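Local coordinates for protein putative NADH-flavin reductase (Lactobacillus casei ATCC 334, PDB 3H2S) that binds NADPH in a Rossmann-type domain and is probably an NAD(P)H-dependent oxidoreductase, at residues A[155-160]-A[207-212]. Sequence-based numbering, arbitrary orientation.
Sequences GISPSE and RDRIVV. With NDP (NADPH dihydro-nicotinamide-adenine-dinucleotide phosphate), chain C.
Arg209 reaches over Gly155 to the hydroxyl of Ser157 on the neighbouring strand. Its CG is anti to the backbone N (chi1 -175°), and the chain then bends at chi2 and chi3. Arg209 CG passes 3.7 Å from Gly155 O, and glycine puts no side chain in the way. Arg209 NH1 donates to Ser157 OG at 3.0 Å. The hydroxyl sits at the edge of the guanidinium, near its plane, but the bond is bent (141° at the hydrogen). Other partners also hold the group: Asp175 makes a salt bridge with NE, Ser108 bonds to NH1, and Tyr142 adds a cation-pi contact. Ser157 OG is in turn hydrogen-bonded to Gly105 O. A leucine in place of Arg209 would probably leave Asp175 without its charged mate and Ser157 OG without this donor.

On the opposite face of the two strands, apolar side chains meet. Ile156 and Ile210 lie side by side and point the same way, with their CG1 atoms 3.9 Å apart. Ile156 CG2 meets CG2 of Val212, whose side chain runs at a slant to it. Met192 of helix 189-201 packs on both Ile156 and Val212.

The backbones pair in parallel. Gly155 N bonds to Asp208 O, and Gly155 O accepts from Ile210 N. Ser157 N then bonds to Ile210 O at 2.9 Å, and Ser157 O takes Val212 N. Further along, Ser159 OG donates to Val212 O at 2.8 Å, tilted from the carbonyl plane. The chain here borders the cofactor: Pro158 CG lies 3.7 Å from NADPH C2N, and Glu160 O is 2.9 Å from the carboxamide N7N. This is the parallel part of the mixed sheet of a Rossmann-type NAD(P)-binding fold, with the nicotinamide at the C-terminal end of strand 153-158.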
loop_
_atom_site.group_PDB
_atom_site.type_symbol
_atom_site.label_atom_id
_atom_site.label_comp_id
_atom_site.label_asym_id
_atom_site.label_seq_id
_atom_site.Cartn_x
_atom_site.Cartn_y
_atom_site.Cartn_z
ATOM N N GLY A 155 -3.471 1.300 -15.154
ATOM C CA GLY A 155 -2.127 0.744 -15.273
ATOM C C GLY A 155 -1.704 0.569 -16.720
ATOM O O GLY A 155 -2.496 0.132 -17.568
ATOM N N ILE A 156 -0.480 0.994 -17.030
ATOM C CA ILE A 156 0.088 0.766 -18.347
ATOM C C ILE A 156 1.491 0.173 -18.227
ATOM O O ILE A 156 2.407 0.783 -17.643
ATOM C CB ILE A 156 0.176 2.063 -19.184
ATOM C CG1 ILE A 156 -1.182 2.757 -19.258
ATOM C CG2 ILE A 156 0.700 1.747 -20.583
ATOM C CD1 ILE A 156 -1.152 4.084 -20.012
ATOM N N SER A 157 1.651 -1.024 -18.783
ATOM C CA SER A 157 2.951 -1.684 -18.795
ATOM C C SER A 157 3.611 -1.395 -20.131
ATOM O O SER A 157 2.948 -1.462 -21.181
ATOM C CB SER A 157 2.795 -3.198 -18.617
ATOM O OG SER A 157 2.496 -3.528 -17.276
ATOM N N PRO A 158 4.935 -1.159 -20.106
ATOM C CA PRO A 158 5.725 -1.104 -21.313
ATOM C C PRO A 158 5.884 -2.499 -21.906
ATOM O O PRO A 158 5.715 -3.492 -21.210
ATOM C CB PRO A 158 7.090 -0.566 -20.839
ATOM C CG PRO A 158 6.924 -0.211 -19.371
ATOM C CD PRO A 158 5.759 -1.004 -18.885
ATOM N N SER A 159 6.323 -2.562 -23.151
ATOM C CA SER A 159 6.917 -3.774 -23.697
ATOM C C SER A 159 8.256 -4.029 -23.010
ATOM O O SER A 159 8.756 -3.179 -22.274
ATOM C CB SER A 159 7.142 -3.598 -25.194
ATOM O OG SER A 159 5.923 -3.274 -25.835
ATOM N N GLU A 160 8.907 -5.118 -23.390
ATOM C CA GLU A 160 10.147 -5.540 -22.753
ATOM C C GLU A 160 11.222 -4.450 -22.816
ATOM O O GLU A 160 12.007 -4.279 -21.872
ATOM C CB GLU A 160 10.648 -6.819 -23.419
ATOM C CG GLU A 160 12.156 -6.978 -23.444
ATOM C CD GLU A 160 12.585 -8.423 -23.296
ATOM O OE1 GLU A 160 11.716 -9.270 -22.986
ATOM O OE2 GLU A 160 13.793 -8.706 -23.462
ATOM N N ARG A 207 -9.254 1.244 -13.969
ATOM C CA ARG A 207 -9.237 0.044 -13.124
ATOM C C ARG A 207 -8.871 -1.194 -13.932
ATOM O O ARG A 207 -9.284 -2.312 -13.619
ATOM C CB ARG A 207 -10.577 -0.140 -12.392
ATOM C CG ARG A 207 -10.841 0.875 -11.273
ATOM C CD ARG A 207 -12.353 0.953 -10.957
ATOM N NE ARG A 207 -12.716 2.267 -10.444
ATOM C CZ ARG A 207 -13.569 3.096 -11.031
ATOM N NH1 ARG A 207 -14.264 2.704 -12.090
ATOM N NH2 ARG A 207 -13.809 4.279 -10.487
ATOM N N ASP A 208 -8.054 -0.989 -14.953
ATOM C CA ASP A 208 -7.569 -2.084 -15.776
ATOM C C ASP A 208 -6.104 -1.809 -16.087
ATOM O O ASP A 208 -5.596 -0.718 -15.833
ATOM C CB ASP A 208 -8.385 -2.167 -17.066
ATOM C CG ASP A 208 -8.372 -3.555 -17.688
ATOM O OD1 ASP A 208 -7.565 -4.409 -17.260
ATOM O OD2 ASP A 208 -9.119 -3.764 -18.665
ATOM N N ARG A 209 -5.426 -2.809 -16.629
ATOM C CA ARG A 209 -4.056 -2.649 -17.090
ATOM C C ARG A 209 -4.001 -2.931 -18.584
ATOM O O ARG A 209 -4.601 -3.888 -19.056
ATOM C CB ARG A 209 -3.134 -3.611 -16.349
ATOM C CG ARG A 209 -1.661 -3.413 -16.684
ATOM C CD ARG A 209 -1.189 -4.304 -17.812
ATOM N NE ARG A 209 -1.301 -5.715 -17.463
ATOM C CZ ARG A 209 -0.375 -6.390 -16.790
ATOM N NH1 ARG A 209 0.766 -5.792 -16.453
ATOM N NH2 ARG A 209 -0.585 -7.663 -16.448
ATOM N N ILE A 210 -3.348 -2.044 -19.328
ATOM C CA ILE A 210 -3.011 -2.317 -20.715
ATOM C C ILE A 210 -1.493 -2.369 -20.930
ATOM O O ILE A 210 -0.726 -1.990 -20.053
ATOM C CB ILE A 210 -3.660 -1.300 -21.662
ATOM C CG1 ILE A 210 -3.246 0.131 -21.292
ATOM C CG2 ILE A 210 -5.202 -1.468 -21.644
ATOM C CD1 ILE A 210 -3.594 1.181 -22.367
ATOM N N VAL A 211 -1.071 -2.930 -22.060
ATOM C CA VAL A 211 0.348 -2.942 -22.421
ATOM C C VAL A 211 0.437 -2.262 -23.779
ATOM O O VAL A 211 -0.464 -2.411 -24.602
ATOM C CB VAL A 211 0.892 -4.377 -22.545
ATOM C CG1 VAL A 211 0.000 -5.234 -23.457
ATOM C CG2 VAL A 211 2.333 -4.380 -23.044
ATOM N N VAL A 212 1.542 -1.573 -24.035
ATOM C CA VAL A 212 1.696 -0.886 -25.321
ATOM C C VAL A 212 3.036 -1.183 -25.979
ATOM O O VAL A 212 4.043 -1.341 -25.294
ATOM C CB VAL A 212 1.487 0.639 -25.182
ATOM C CG1 VAL A 212 0.029 0.931 -24.888
ATOM C CG2 VAL A 212 2.363 1.211 -24.081
HETATM P PA NDP C . 13.902 7.299 -14.813
HETATM O O1A NDP C . 15.030 6.412 -14.212
HETATM O O2A NDP C . 14.214 8.118 -16.019
HETATM O O5B NDP C . 13.710 8.254 -13.427
HETATM C C5B NDP C . 12.304 8.271 -13.067
HETATM C C4B NDP C . 12.017 9.456 -12.065
HETATM O O4B NDP C . 12.162 8.963 -10.749
HETATM C C3B NDP C . 13.057 10.620 -12.182
HETATM O O3B NDP C . 12.311 11.782 -12.373
HETATM C C2B NDP C . 13.746 10.599 -10.756
HETATM O O2B NDP C . 14.189 11.811 -10.256
HETATM C C1B NDP C . 12.558 10.021 -9.927
HETATM N N9A NDP C . 13.043 9.426 -8.671
HETATM C C8A NDP C . 13.859 8.267 -8.599
HETATM N N7A NDP C . 14.141 7.907 -7.344
HETATM C C5A NDP C . 13.454 8.850 -6.551
HETATM C C6A NDP C . 13.361 8.953 -5.153
HETATM N N6A NDP C . 14.051 8.064 -4.385
HETATM N N1A NDP C . 12.844 10.116 -4.615
HETATM C C2A NDP C . 12.168 10.938 -5.472
HETATM N N3A NDP C . 12.015 10.833 -6.826
HETATM C C4A NDP C . 12.756 9.798 -7.351
HETATM O O3 NDP C . 12.895 6.148 -15.199
HETATM P PN NDP C . 12.081 5.605 -16.494
HETATM O O1N NDP C . 11.401 6.808 -17.176
HETATM O O2N NDP C . 13.146 4.970 -17.335
HETATM O O5D NDP C . 10.887 4.580 -16.056
HETATM C C5D NDP C . 9.554 5.029 -15.795
HETATM C C4D NDP C . 8.712 3.785 -15.459
HETATM O O4D NDP C . 8.959 2.863 -16.507
HETATM C C3D NDP C . 9.002 3.056 -14.114
HETATM O O3D NDP C . 7.835 2.531 -13.597
HETATM C C2D NDP C . 10.020 1.956 -14.593
HETATM O O2D NDP C . 9.969 0.819 -13.769
HETATM C C1D NDP C . 9.340 1.620 -15.969
HETATM N N1N NDP C . 10.219 0.810 -16.810
HETATM C C2N NDP C . 9.778 -0.555 -17.071
HETATM C C3N NDP C . 10.822 -1.445 -17.747
HETATM C C7N NDP C . 10.138 -2.616 -18.432
HETATM O O7N NDP C . 9.211 -3.187 -17.875
HETATM N N7N NDP C . 10.687 -3.119 -19.602
HETATM C C4N NDP C . 11.912 -0.803 -18.580
HETATM C C5N NDP C . 12.450 0.487 -18.015
HETATM C C6N NDP C . 11.527 1.336 -17.169
HETATM P P2B NDP C . 15.591 12.457 -10.779
HETATM O O1X NDP C . 15.401 12.947 -12.260
HETATM O O2X NDP C . 15.782 13.793 -9.969
HETATM O O3X NDP C . 16.734 11.507 -10.666
#